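Local coordinates for lysozyme inhibitor LprI-like N-terminal domain-containing protein (Burkholderia thailandensis, PDB 6AR7), which is of unknown function but belongs to the LprI-like family and may, like LprI itself, act as a lysozyme inhibitor, at residues D195-T198 and P199-E203; A71-D74 and A75-W79; P120-E123 and R124-L128; E81-R84 and R85-A88. One frame throughout, in Å; residues are numbered along the deposited sequence.

In the fold
All four contacts are local and show how chemistry follows position in an all-helical fold. Interactions 2 and 4 lie in series on helix 73-101, interaction 3 on helix 107-136, and interaction 1 near the end of helix 180-197. Interaction 2 is a surface contact of backbone bonds, a bridging water and a guanidinium lying on the turn. The other three are partly buried, and interaction 3, its centre about 7 Å from the centre of the chain, is the most central. It joins interaction 4 through R124, which bonds to S82 and Q83; interaction 4 adds a salt-bridge network on its exposed side. M197 of interaction 1 touches the others at W79, S82 and R124.

Interaction 1: D195-T198 and P199-E203; sequences DAMT and PLVSE
The carbonyl oxygen of M197 is held by two successive backbone amides near the C-terminal end of helix 180-197. L200 N lies 2.8 Å from M197 O with an N-H...O angle of 154° and approaches from above the carbonyl plane; V201 N adds a weak bond to the same oxygen. A good i to i+3 bond and a weak i to i+4 bond thus share one acceptor, and the chain turns tightly through T198 and P199. The proline has no N-H to offer the preceding turn, and its CD stands in that place, 3.4 Å from D195 O and 3.3 Å from A196 O. Beyond the turn the chain swings back, bringing T198 O and V201 O side by side. Two acceptors cannot bond to each other, but a water links them, with its oxygen 2.8 Å from T198 O and 2.7 Å from V201 O.

The side chains fold over this backbone. M197, a selenomethionine, is bent at both chi2 (-75°) and chi3 (-79°), which curls its chain so that CE comes within 3.8 Å of V201 CG1, on the far side of the turn. The other branch of the valine, CG2, lies 3.5 Å from M197 O, and L200 CD1 approaches A196 O. A196, M197 and L200 pack against S82 and W79 of helix 73-101, and M197 also reaches L209 of helix 203-223. V148 in a loop covers T198 and P199, while H146 bonds to V201 O, so the turn sits between two helices and a neighbouring loop.

Interaction 2: A71-D74 and A75-W79; sequences APAD and ARRGW
P72 O accepts R76 N at 2.8 Å and opens the ladder of backbone bonds with which helix 73-101 begins. The next rung, from R77 N to A73 O at 3.1 Å, is almost perfectly straight, with an N-H...O angle of 177°, and G78 N to D74 O completes the set.

Apolar contacts are few and light. P72 CG lies 4.1 Å from A75 CB, and the methyl of A71 faces the same alanine; A71 and A75 both touch Y135 of helix 107-136.

A water supplies a further polar link. It bonds to A71 O at 2.7 Å and accepts from R76 NH1 at 3.2 Å, lying at the edge of the guanidinium and in its plane. The arginine reaches it by leaving the backbone extended and bending at chi3 (73°).

One arginine also meets the backbone face-on. A73 O sits 3.7 Å above the centre of the R77 guanidinium, whose chain likewise bends at chi3 to fold back over the preceding turn. R76 passes A73 more loosely, its NH1 3.6 Å from A73 CA. The charged atoms D74 OD2 and R77 NH2 stay 6.1 Å apart. The first turn is therefore held by amides and one water, while D74 and R77, with no salt bridge between them, probably attract each other weakly at this distance.

Interaction 3: P120-E123 and R124-L128; sequences PVRE and RALAL
L126 leans back over the turn that carries R122, and CB, CG and one methyl, CD1, meet that residue in turn. Its CB stands 3.8 Å from R122 O, and CG settles closer, at 3.4 Å from the same oxygen. Because CG is anti to its own carbonyl carbon (chi1 -64°), the branch is carried back along the helix, where CD1 keeps contact with R122 O and ends 4.0 Å from R122 NH1. There the methyl lies over one face of the R122 guanidinium, offset toward the rim. R122 is extended from CG to NE, and its NE forms a salt bridge with D27, which fixes the flat group whose rim the methyl overlies.

Four consecutive bonds run along the backbone beneath. R124 N to P120 O, 2.9 Å, is the first; P120 has no N-H to give, V121 N makes no bond to the preceding turn, and the helix is kinked there. V121 O then accepts A125 N at 3.0 Å, and R122 O and E123 O continue the series.

R124 is buried. Its CB lies 3.5 Å from P120 O, and a bend at chi2 (54°) directs the chain to where L128 CD2 sits over one guanidinium face, near its rim. NH2 bonds to S82 OG and Q83 OE1, and W86 makes a cation-pi contact. Helix 73-101 thus receives R124 and L128, helix 42-70 meets A125 through W56 and V60, and F193 and M197 of helix 180-197 also touch R124.

Interaction 4: E81-R84 and R85-A88; sequences ESQR and RWLA
E81 and R85 cross at a slant, one helical turn apart, with the carboxylate and guanidinium planes 68° from each other. R85 NE meets E81 OE2 at 2.8 Å, nearly along the C-O axis of that oxygen but tilted from the guanidinium plane; the bond of this salt bridge is short but bent (140°). The glutamate reaches it by bending at chi2. R85 CG, anti to its own carbonyl carbon, lies 3.3 Å from E81 O, and the bend at chi2 then turns NE to the carboxylate. The second carboxylate oxygen turns to the other arginine: R84 NH2 bonds to E81 OE1 at 2.9 Å, close to the guanidinium plane of R84 and on the anti side of the oxygen, with a weak addition from R84 NE. One carboxylate is thus shared between two arginines, each using a different oxygen, and this should partly balance their like charges.

Q83 and W86 are arranged quite differently. They lie side by side and point the same way, the amide only 24° from the indole plane, with NE2 3.7 Å from W86 CE3. Q83 OE1 is bonded to R124 of helix 107-136. L87 leans back across Q83, its CG 3.4 Å from Q83 O and its CD1 4.2 Å from Q83 CG. Backbone bonds such as W86 N to S82 O, 2.7 Å, keep the turns regular. An i to i+3 and i to i+4 salt-bridge network on one face, with a buried polar-aromatic cluster on another, is the pattern of an amphipathic helix in a helical bundle.

Interaction 1: D195-T198 and P199-E203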
ATOM      1  N   ASP A 195      -4.060 -11.400  -3.359  1.00 34.62           N
ATOM      2  CA  ASP A 195      -3.937 -12.780  -3.816  1.00 35.82           C
ATOM      3  C   ASP A 195      -2.687 -12.971  -4.670  1.00 40.07           C
ATOM      4  O   ASP A 195      -2.006 -13.997  -4.565  1.00 42.01           O
ATOM      5  CB  ASP A 195      -5.175 -13.214  -4.608  1.00 44.02           C
ATOM      6  CG  ASP A 195      -6.428 -13.319  -3.740  1.00 49.65           C
ATOM      7  OD1 ASP A 195      -6.302 -13.450  -2.497  1.00 45.19           O
ATOM      8  OD2 ASP A 195      -7.537 -13.295  -4.315  1.00 54.84           O
ATOM      9  N   ALA A 196      -2.354 -11.988  -5.505  1.00 36.84           N
ATOM     10  CA  ALA A 196      -1.199 -12.160  -6.386  1.00 34.13           C
ATOM     11  C   ALA A 196       0.086 -12.280  -5.583  1.00 32.67           C
ATOM     12  O   ALA A 196       1.026 -12.969  -6.002  1.00 36.70           O
ATOM     13  CB  ALA A 196      -1.116 -10.997  -7.374  1.00 34.87           C
HETATM   14  N   MSE A 197       0.107 -11.689  -4.397  1.00 30.81           N
HETATM   15  CA  MSE A 197       1.278 -11.642  -3.534  1.00 30.72           C
HETATM   16  C   MSE A 197       1.478 -12.878  -2.651  1.00 36.33           C
HETATM   17  O   MSE A 197       2.607 -13.208  -2.292  1.00 35.73           O
HETATM   18  CB  MSE A 197       1.181 -10.400  -2.651  1.00 29.99           C
HETATM   19  CG  MSE A 197       1.367  -9.112  -3.438  1.00 35.74           C
HETATM   20 SE   MSE A 197       3.290  -8.899  -3.890  1.00 46.63          SE
HETATM   21  CE  MSE A 197       3.877  -8.221  -2.137  1.00 42.20           C
ATOM     22  N   THR A 198       0.388 -13.555  -2.290  1.00 34.47           N
ATOM     23  CA  THR A 198       0.499 -14.692  -1.381  1.00 34.31           C
ATOM     24  C   THR A 198       1.546 -15.721  -1.779  1.00 39.58           C
ATOM     25  O   THR A 198       2.297 -16.156  -0.889  1.00 40.89           O
ATOM     26  CB  THR A 198      -0.851 -15.402  -1.230  1.00 37.19           C
ATOM     27  OG1 THR A 198      -1.839 -14.448  -0.855  1.00 38.02           O
ATOM     28  CG2 THR A 198      -0.741 -16.469  -0.157  1.00 33.59           C
ATOM     29  N   PRO A 199       1.684 -16.130  -3.052  1.00 36.46           N
ATOM     30  CA  PRO A 199       2.718 -17.123  -3.383  1.00 39.13           C
ATOM     31  C   PRO A 199       4.135 -16.585  -3.324  1.00 42.96           C
ATOM     32  O   PRO A 199       5.068 -17.395  -3.315  1.00 45.50           O
ATOM     33  CB  PRO A 199       2.369 -17.537  -4.824  1.00 51.88           C
ATOM     34  CG  PRO A 199       1.017 -17.004  -5.089  1.00 46.25           C
ATOM     35  CD  PRO A 199       0.891 -15.778  -4.242  1.00 36.34           C
ATOM     36  N   LEU A 200       4.321 -15.259  -3.259  1.00 40.42           N
ATOM     37  CA  LEU A 200       5.625 -14.624  -3.406  1.00 45.60           C
ATOM     38  C   LEU A 200       6.239 -14.144  -2.097  1.00 43.70           C
ATOM     39  O   LEU A 200       7.424 -13.803  -2.082  1.00 43.34           O
ATOM     40  CB  LEU A 200       5.527 -13.436  -4.374  1.00 42.67           C
ATOM     41  CG  LEU A 200       4.877 -13.734  -5.731  1.00 50.19           C
ATOM     42  CD1 LEU A 200       4.698 -12.461  -6.528  1.00 45.43           C
ATOM     43  CD2 LEU A 200       5.711 -14.740  -6.513  1.00 41.88           C
ATOM     44  N   VAL A 201       5.480 -14.084  -1.007  1.00 37.27           N
ATOM     45  CA  VAL A 201       5.985 -13.543   0.250  1.00 37.17           C
ATOM     46  C   VAL A 201       5.702 -14.533   1.374  1.00 46.58           C
ATOM     47  O   VAL A 201       4.903 -15.465   1.233  1.00 46.43           O
ATOM     48  CB  VAL A 201       5.374 -12.166   0.578  1.00 37.44           C
ATOM     49  CG1 VAL A 201       5.637 -11.166  -0.554  1.00 39.68           C
ATOM     50  CG2 VAL A 201       3.876 -12.298   0.838  1.00 35.00           C
ATOM     51  N   SER A 202       6.359 -14.305   2.510  1.00 36.50           N
ATOM     52  CA  SER A 202       6.204 -15.164   3.675  1.00 39.86           C
ATOM     53  C   SER A 202       4.794 -15.047   4.250  1.00 38.05           C
ATOM     54  O   SER A 202       4.032 -14.124   3.940  1.00 34.22           O
ATOM     55  CB  SER A 202       7.219 -14.800   4.754  1.00 38.57           C
ATOM     56  OG  SER A 202       6.880 -13.561   5.373  1.00 36.51           O
ATOM     57  N   GLU A 203       4.438 -16.018   5.088  1.00 36.73           N
ATOM     58  CA  GLU A 203       3.147 -15.952   5.758  1.00 37.03           C
ATOM     59  C   GLU A 203       3.047 -14.693   6.605  1.00 33.73           C
ATOM     60  O   GLU A 203       1.987 -14.061   6.663  1.00 33.29           O
ATOM     61  CB  GLU A 203       2.916 -17.212   6.603  1.00 38.91           C
ATOM     62  CG  GLU A 203       1.537 -17.253   7.271  1.00 41.89           C
ATOM     63  CD  GLU A 203       0.370 -17.440   6.280  1.00 48.49           C
ATOM     64  OE1 GLU A 203       0.610 -17.744   5.090  1.00 48.78           O
ATOM     65  OE2 GLU A 203      -0.801 -17.278   6.696  1.00 49.77           O
TER
HETATM   66  O   HOH W   1       2.320 -15.658   1.829  1.00 29.27           O

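Interaction 2: A71-D74 and A75-W79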
ATOM      1  N   ALA A  71      15.102 -12.044 -11.137  1.00 51.37           N
ATOM      2  CA  ALA A  71      14.367 -13.123 -10.506  1.00 50.84           C
ATOM      3  C   ALA A  71      14.321 -14.349 -11.407  1.00 49.76           C
ATOM      4  O   ALA A  71      14.371 -14.226 -12.633  1.00 51.25           O
ATOM      5  CB  ALA A  71      12.944 -12.691 -10.188  1.00 48.15           C
ATOM      6  N   PRO A  72      14.202 -15.539 -10.819  1.00 54.61           N
ATOM      7  CA  PRO A  72      13.921 -16.729 -11.627  1.00 57.52           C
ATOM      8  C   PRO A  72      12.561 -16.586 -12.295  1.00 54.90           C
ATOM      9  O   PRO A  72      11.710 -15.810 -11.863  1.00 55.23           O
ATOM     10  CB  PRO A  72      13.930 -17.870 -10.603  1.00 60.75           C
ATOM     11  CG  PRO A  72      13.654 -17.203  -9.289  1.00 55.92           C
ATOM     12  CD  PRO A  72      14.305 -15.855  -9.384  1.00 57.36           C
ATOM     13  N   ALA A  73      12.358 -17.381 -13.345  1.00 54.97           N
ATOM     14  CA  ALA A  73      11.235 -17.173 -14.258  1.00 57.87           C
ATOM     15  C   ALA A  73       9.883 -17.234 -13.553  1.00 59.29           C
ATOM     16  O   ALA A  73       9.004 -16.411 -13.828  1.00 60.93           O
ATOM     17  CB  ALA A  73      11.284 -18.201 -15.389  1.00 58.26           C
ATOM     18  N   ASP A  74       9.685 -18.213 -12.665  1.00 58.59           N
ATOM     19  CA  ASP A  74       8.399 -18.343 -11.977  1.00 56.49           C
ATOM     20  C   ASP A  74       8.110 -17.119 -11.115  1.00 49.93           C
ATOM     21  O   ASP A  74       7.033 -16.525 -11.203  1.00 46.56           O
ATOM     22  CB  ASP A  74       8.391 -19.623 -11.136  1.00 66.98           C
ATOM     23  CG  ASP A  74       9.619 -19.744 -10.234  1.00 80.69           C
ATOM     24  OD1 ASP A  74       9.462 -19.927  -9.008  1.00 85.65           O
ATOM     25  OD2 ASP A  74      10.749 -19.648 -10.752  1.00 90.04           O
ATOM     26  N   ALA A  75       9.084 -16.700 -10.307  1.00 49.93           N
ATOM     27  CA  ALA A  75       8.895 -15.527  -9.467  1.00 48.59           C
ATOM     28  C   ALA A  75       8.754 -14.267 -10.305  1.00 54.06           C
ATOM     29  O   ALA A  75       7.985 -13.360  -9.951  1.00 53.72           O
ATOM     30  CB  ALA A  75      10.059 -15.396  -8.495  1.00 54.05           C
ATOM     31  N   ARG A  76       9.484 -14.185 -11.421  1.00 48.58           N
ATOM     32  CA  ARG A  76       9.385 -12.998 -12.262  1.00 46.74           C
ATOM     33  C   ARG A  76       7.948 -12.796 -12.744  1.00 42.26           C
ATOM     34  O   ARG A  76       7.357 -11.729 -12.532  1.00 44.59           O
ATOM     35  CB  ARG A  76      10.347 -13.099 -13.449  1.00 45.92           C
ATOM     36  CG  ARG A  76      10.309 -11.856 -14.332  1.00 51.48           C
ATOM     37  CD  ARG A  76      11.163 -11.986 -15.588  1.00 59.16           C
ATOM     38  NE  ARG A  76      10.554 -12.884 -16.561  1.00 63.15           N
ATOM     39  CZ  ARG A  76      11.066 -14.053 -16.933  1.00 67.77           C
ATOM     40  NH1 ARG A  76      12.222 -14.472 -16.431  1.00 66.44           N
ATOM     41  NH2 ARG A  76      10.421 -14.799 -17.820  1.00 66.06           N
ATOM     42  N   ARG A  77       7.359 -13.832 -13.354  1.00 44.10           N
ATOM     43  CA  ARG A  77       5.979 -13.737 -13.821  1.00 49.61           C
ATOM     44  C   ARG A  77       5.026 -13.464 -12.664  1.00 49.22           C
ATOM     45  O   ARG A  77       4.069 -12.696 -12.812  1.00 47.67           O
ATOM     46  CB  ARG A  77       5.571 -15.016 -14.557  1.00 46.28           C
ATOM     47  CG  ARG A  77       6.272 -15.193 -15.890  1.00 49.22           C
ATOM     48  CD  ARG A  77       5.709 -16.375 -16.674  1.00 53.06           C
ATOM     49  NE  ARG A  77       6.174 -17.651 -16.144  1.00 53.45           N
ATOM     50  CZ  ARG A  77       7.306 -18.237 -16.518  1.00 60.95           C
ATOM     51  NH1 ARG A  77       8.083 -17.655 -17.423  1.00 57.39           N
ATOM     52  NH2 ARG A  77       7.660 -19.399 -15.987  1.00 65.25           N
ATOM     53  N   GLY A  78       5.269 -14.099 -11.512  1.00 44.93           N
ATOM     54  CA  GLY A  78       4.453 -13.835 -10.339  1.00 38.15           C
ATOM     55  C   GLY A  78       4.503 -12.381  -9.907  1.00 38.67           C
ATOM     56  O   GLY A  78       3.471 -11.769  -9.623  1.00 37.29           O
ATOM     57  N   TRP A  79       5.709 -11.807  -9.835  1.00 39.86           N
ATOM     58  CA  TRP A  79       5.810 -10.402  -9.432  1.00 36.83           C
ATOM     59  C   TRP A  79       5.240  -9.480 -10.501  1.00 37.56           C
ATOM     60  O   TRP A  79       4.625  -8.453 -10.176  1.00 40.12           O
ATOM     61  CB  TRP A  79       7.260 -10.033  -9.108  1.00 33.74           C
ATOM     62  CG  TRP A  79       7.642 -10.465  -7.731  1.00 41.11           C
ATOM     63  CD1 TRP A  79       8.282 -11.621  -7.386  1.00 46.53           C
ATOM     64  CD2 TRP A  79       7.398  -9.760  -6.504  1.00 41.58           C
ATOM     65  NE1 TRP A  79       8.440 -11.685  -6.022  1.00 41.20           N
ATOM     66  CE2 TRP A  79       7.917 -10.549  -5.460  1.00 38.44           C
ATOM     67  CE3 TRP A  79       6.788  -8.541  -6.188  1.00 34.44           C
ATOM     68  CZ2 TRP A  79       7.840 -10.159  -4.123  1.00 34.88           C
ATOM     69  CZ3 TRP A  79       6.721  -8.155  -4.863  1.00 37.56           C
ATOM     70  CH2 TRP A  79       7.248  -8.959  -3.848  1.00 37.10           C
TER
HETATM   71  O   HOH W   2      14.189 -12.607 -14.728  1.00 59.73           O

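Interaction 3: P120-E123 and R124-L128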
ATOM      1  N   PRO A 120       1.632   4.034   0.999  1.00 26.86           N
ATOM      2  CA  PRO A 120       1.555   2.805   0.189  1.00 30.15           C
ATOM      3  C   PRO A 120       2.607   2.748  -0.895  1.00 31.94           C
ATOM      4  O   PRO A 120       2.990   1.646  -1.304  1.00 26.91           O
ATOM      5  CB  PRO A 120       0.138   2.841  -0.409  1.00 24.84           C
ATOM      6  CG  PRO A 120      -0.625   3.795   0.426  1.00 29.02           C
ATOM      7  CD  PRO A 120       0.364   4.784   0.972  1.00 27.75           C
ATOM      8  N   VAL A 121       3.030   3.901  -1.411  1.00 21.97           N
ATOM      9  CA  VAL A 121       4.075   3.918  -2.425  1.00 25.03           C
ATOM     10  C   VAL A 121       5.393   3.528  -1.794  1.00 24.39           C
ATOM     11  O   VAL A 121       6.101   2.651  -2.290  1.00 25.98           O
ATOM     12  CB  VAL A 121       4.142   5.300  -3.099  1.00 23.50           C
ATOM     13  CG1 VAL A 121       5.170   5.315  -4.249  1.00 22.17           C
ATOM     14  CG2 VAL A 121       2.774   5.677  -3.615  1.00 21.52           C
ATOM     15  N   ARG A 122       5.710   4.146  -0.654  1.00 21.05           N
ATOM     16  CA  ARG A 122       6.864   3.742   0.134  1.00 25.29           C
ATOM     17  C   ARG A 122       6.832   2.243   0.428  1.00 31.89           C
ATOM     18  O   ARG A 122       7.819   1.528   0.190  1.00 27.25           O
ATOM     19  CB  ARG A 122       6.879   4.558   1.424  1.00 18.69           C
ATOM     20  CG  ARG A 122       8.066   4.356   2.287  1.00 28.82           C
ATOM     21  CD  ARG A 122       8.118   5.432   3.382  1.00 31.55           C
ATOM     22  NE  ARG A 122       9.243   5.169   4.264  1.00 28.37           N
ATOM     23  CZ  ARG A 122       9.250   4.252   5.224  1.00 40.01           C
ATOM     24  NH1 ARG A 122       8.169   3.506   5.468  1.00 39.74           N
ATOM     25  NH2 ARG A 122      10.349   4.088   5.947  1.00 42.80           N
ATOM     26  N   GLU A 123       5.685   1.745   0.919  1.00 26.76           N
ATOM     27  CA  GLU A 123       5.549   0.323   1.237  1.00 29.77           C
ATOM     28  C   GLU A 123       5.809  -0.561   0.017  1.00 18.99           C
ATOM     29  O   GLU A 123       6.511  -1.575   0.112  1.00 23.48           O
ATOM     30  CB  GLU A 123       4.153   0.040   1.823  1.00 32.02           C
ATOM     31  CG  GLU A 123       4.018   0.433   3.295  1.00 28.13           C
ATOM     32  CD  GLU A 123       2.566   0.589   3.786  1.00 41.08           C
ATOM     33  OE1 GLU A 123       1.615   0.305   3.030  1.00 40.65           O
ATOM     34  OE2 GLU A 123       2.375   1.008   4.947  1.00 45.53           O
ATOM     35  N   ARG A 124       5.237  -0.212  -1.135  1.00 24.55           N
ATOM     36  CA  ARG A 124       5.445  -1.043  -2.316  1.00 26.80           C
ATOM     37  C   ARG A 124       6.917  -1.071  -2.704  1.00 33.84           C
ATOM     38  O   ARG A 124       7.453  -2.126  -3.047  1.00 34.32           O
ATOM     39  CB  ARG A 124       4.576  -0.549  -3.470  1.00 28.01           C
ATOM     40  CG  ARG A 124       4.663  -1.416  -4.727  1.00 21.84           C
ATOM     41  CD  ARG A 124       4.367  -2.907  -4.451  1.00 28.06           C
ATOM     42  NE  ARG A 124       4.281  -3.640  -5.712  1.00 29.35           N
ATOM     43  CZ  ARG A 124       4.159  -4.958  -5.815  1.00 33.55           C
ATOM     44  NH1 ARG A 124       4.104  -5.718  -4.721  1.00 31.23           N
ATOM     45  NH2 ARG A 124       4.100  -5.515  -7.016  1.00 35.76           N
ATOM     46  N   ALA A 125       7.598   0.072  -2.609  1.00 29.88           N
ATOM     47  CA  ALA A 125       9.019   0.124  -2.943  1.00 29.81           C
ATOM     48  C   ALA A 125       9.841  -0.814  -2.067  1.00 26.96           C
ATOM     49  O   ALA A 125      10.708  -1.543  -2.561  1.00 29.86           O
ATOM     50  CB  ALA A 125       9.535   1.562  -2.797  1.00 25.44           C
ATOM     51  N   LEU A 126       9.583  -0.807  -0.758  1.00 24.41           N
ATOM     52  CA  LEU A 126      10.383  -1.605   0.165  1.00 31.48           C
ATOM     53  C   LEU A 126      10.171  -3.100  -0.054  1.00 30.92           C
ATOM     54  O   LEU A 126      11.104  -3.896   0.094  1.00 37.05           O
ATOM     55  CB  LEU A 126      10.047  -1.230   1.604  1.00 31.86           C
ATOM     56  CG  LEU A 126      10.387   0.197   2.020  1.00 32.95           C
ATOM     57  CD1 LEU A 126       9.815   0.472   3.409  1.00 30.40           C
ATOM     58  CD2 LEU A 126      11.906   0.401   1.982  1.00 33.73           C
ATOM     59  N   ALA A 127       8.943  -3.498  -0.378  1.00 32.33           N
ATOM     60  CA  ALA A 127       8.662  -4.900  -0.667  1.00 34.27           C
ATOM     61  C   ALA A 127       9.380  -5.354  -1.928  1.00 34.33           C
ATOM     62  O   ALA A 127       9.957  -6.447  -1.959  1.00 37.83           O
ATOM     63  CB  ALA A 127       7.152  -5.110  -0.806  1.00 29.47           C
ATOM     64  N   LEU A 128       9.335  -4.535  -2.982  1.00 32.45           N
ATOM     65  CA  LEU A 128      10.037  -4.877  -4.211  1.00 33.44           C
ATOM     66  C   LEU A 128      11.535  -4.947  -3.966  1.00 43.61           C
ATOM     67  O   LEU A 128      12.213  -5.862  -4.458  1.00 41.37           O
ATOM     68  CB  LEU A 128       9.702  -3.846  -5.288  1.00 33.03           C
ATOM     69  CG  LEU A 128       8.276  -3.942  -5.831  1.00 33.33           C
ATOM     70  CD1 LEU A 128       7.930  -2.715  -6.591  1.00 31.47           C
ATOM     71  CD2 LEU A 128       8.190  -5.144  -6.771  1.00 35.62           C
TER

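Interaction 4: E81-R84 and R85-A88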
ATOM      1  N   GLU A  81       2.737 -10.131 -12.337  1.00 42.91           N
ATOM      2  CA  GLU A  81       1.311 -10.163 -12.074  1.00 43.20           C
ATOM      3  C   GLU A  81       0.961  -9.290 -10.875  1.00 43.69           C
ATOM      4  O   GLU A  81      -0.004  -8.512 -10.924  1.00 34.76           O
ATOM      5  CB  GLU A  81       0.867 -11.607 -11.831  1.00 45.46           C
ATOM      6  CG  GLU A  81      -0.612 -11.744 -11.500  1.00 49.57           C
ATOM      7  CD  GLU A  81      -1.535 -11.302 -12.620  1.00 49.36           C
ATOM      8  OE1 GLU A  81      -1.120 -11.311 -13.796  1.00 53.94           O
ATOM      9  OE2 GLU A  81      -2.675 -10.910 -12.310  1.00 46.44           O
ATOM     10  N   SER A  82       1.756  -9.372  -9.802  1.00 36.14           N
ATOM     11  CA  SER A  82       1.472  -8.571  -8.613  1.00 34.91           C
ATOM     12  C   SER A  82       1.514  -7.078  -8.929  1.00 37.39           C
ATOM     13  O   SER A  82       0.687  -6.305  -8.427  1.00 32.23           O
ATOM     14  CB  SER A  82       2.459  -8.918  -7.498  1.00 28.57           C
ATOM     15  OG  SER A  82       3.662  -8.181  -7.620  1.00 32.71           O
ATOM     16  N   GLN A  83       2.448  -6.660  -9.789  1.00 33.60           N
ATOM     17  CA  GLN A  83       2.562  -5.236 -10.098  1.00 33.52           C
ATOM     18  C   GLN A  83       1.391  -4.763 -10.945  1.00 32.65           C
ATOM     19  O   GLN A  83       0.873  -3.661 -10.740  1.00 35.49           O
ATOM     20  CB  GLN A  83       3.891  -4.944 -10.804  1.00 31.10           C
ATOM     21  CG  GLN A  83       4.154  -3.438 -11.060  1.00 30.10           C
ATOM     22  CD  GLN A  83       4.405  -2.640  -9.787  1.00 34.48           C
ATOM     23  OE1 GLN A  83       4.433  -3.178  -8.668  1.00 35.70           O
ATOM     24  NE2 GLN A  83       4.570  -1.337  -9.950  1.00 35.06           N
ATOM     25  N   ARG A  84       0.955  -5.580 -11.903  1.00 34.39           N
ATOM     26  CA  ARG A  84      -0.239  -5.227 -12.655  1.00 33.79           C
ATOM     27  C   ARG A  84      -1.428  -5.047 -11.710  1.00 36.88           C
ATOM     28  O   ARG A  84      -2.219  -4.107 -11.857  1.00 35.37           O
ATOM     29  CB  ARG A  84      -0.532  -6.316 -13.689  1.00 35.61           C
ATOM     30  CG  ARG A  84       0.210  -6.174 -15.032  1.00 48.12           C
ATOM     31  CD  ARG A  84      -0.261  -7.214 -16.078  1.00 49.34           C
ATOM     32  NE  ARG A  84      -0.066  -8.615 -15.676  1.00 55.69           N
ATOM     33  CZ  ARG A  84       1.026  -9.344 -15.926  1.00 56.48           C
ATOM     34  NH1 ARG A  84       2.044  -8.821 -16.590  1.00 57.19           N
ATOM     35  NH2 ARG A  84       1.097 -10.606 -15.513  1.00 54.93           N
ATOM     36  N   ARG A  85      -1.545  -5.926 -10.709  1.00 36.17           N
ATOM     37  CA  ARG A  85      -2.646  -5.843  -9.756  1.00 33.38           C
ATOM     38  C   ARG A  85      -2.463  -4.666  -8.817  1.00 34.59           C
ATOM     39  O   ARG A  85      -3.440  -4.012  -8.433  1.00 31.17           O
ATOM     40  CB  ARG A  85      -2.754  -7.138  -8.959  1.00 30.98           C
ATOM     41  CG  ARG A  85      -3.061  -8.388  -9.793  1.00 34.82           C
ATOM     42  CD  ARG A  85      -4.435  -8.320 -10.428  1.00 42.42           C
ATOM     43  NE  ARG A  85      -4.791  -9.574 -11.091  1.00 54.35           N
ATOM     44  CZ  ARG A  85      -5.983  -9.825 -11.632  1.00 60.01           C
ATOM     45  NH1 ARG A  85      -6.940  -8.907 -11.584  1.00 55.79           N
ATOM     46  NH2 ARG A  85      -6.220 -10.993 -12.218  1.00 63.18           N
ATOM     47  N   TRP A  86      -1.218  -4.374  -8.444  1.00 28.67           N
ATOM     48  CA  TRP A  86      -0.976  -3.239  -7.559  1.00 29.15           C
ATOM     49  C   TRP A  86      -1.389  -1.935  -8.230  1.00 34.51           C
ATOM     50  O   TRP A  86      -2.059  -1.083  -7.625  1.00 33.29           O
ATOM     51  CB  TRP A  86       0.492  -3.197  -7.166  1.00 23.82           C
ATOM     52  CG  TRP A  86       0.783  -2.152  -6.161  1.00 28.41           C
ATOM     53  CD1 TRP A  86       0.492  -2.199  -4.826  1.00 25.58           C
ATOM     54  CD2 TRP A  86       1.433  -0.892  -6.387  1.00 26.85           C
ATOM     55  NE1 TRP A  86       0.926  -1.053  -4.209  1.00 27.04           N
ATOM     56  CE2 TRP A  86       1.503  -0.229  -5.141  1.00 26.15           C
ATOM     57  CE3 TRP A  86       1.967  -0.261  -7.517  1.00 29.54           C
ATOM     58  CZ2 TRP A  86       2.080   1.027  -4.993  1.00 28.52           C
ATOM     59  CZ3 TRP A  86       2.548   1.003  -7.368  1.00 33.97           C
ATOM     60  CH2 TRP A  86       2.601   1.629  -6.116  1.00 26.92           C
ATOM     61  N   LEU A  87      -0.986  -1.764  -9.488  1.00 33.87           N
ATOM     62  CA  LEU A  87      -1.309  -0.547 -10.217  1.00 36.11           C
ATOM     63  C   LEU A  87      -2.813  -0.369 -10.371  1.00 34.68           C
ATOM     64  O   LEU A  87      -3.324   0.750 -10.238  1.00 34.27           O
ATOM     65  CB  LEU A  87      -0.627  -0.569 -11.582  1.00 41.79           C
ATOM     66  CG  LEU A  87       0.887  -0.395 -11.494  1.00 39.21           C
ATOM     67  CD1 LEU A  87       1.538  -0.694 -12.839  1.00 41.65           C
ATOM     68  CD2 LEU A  87       1.197   1.018 -11.033  1.00 36.06           C
ATOM     69  N   ALA A  88      -3.536  -1.451 -10.678  1.00 35.21           N
ATOM     70  CA  ALA A  88      -4.984  -1.336 -10.814  1.00 34.33           C
ATOM     71  C   ALA A  88      -5.633  -0.966  -9.488  1.00 34.24           C
ATOM     72  O   ALA A  88      -6.577  -0.167  -9.451  1.00 35.21           O
ATOM     73  CB  ALA A  88      -5.590  -2.634 -11.359  1.00 37.97           C
TER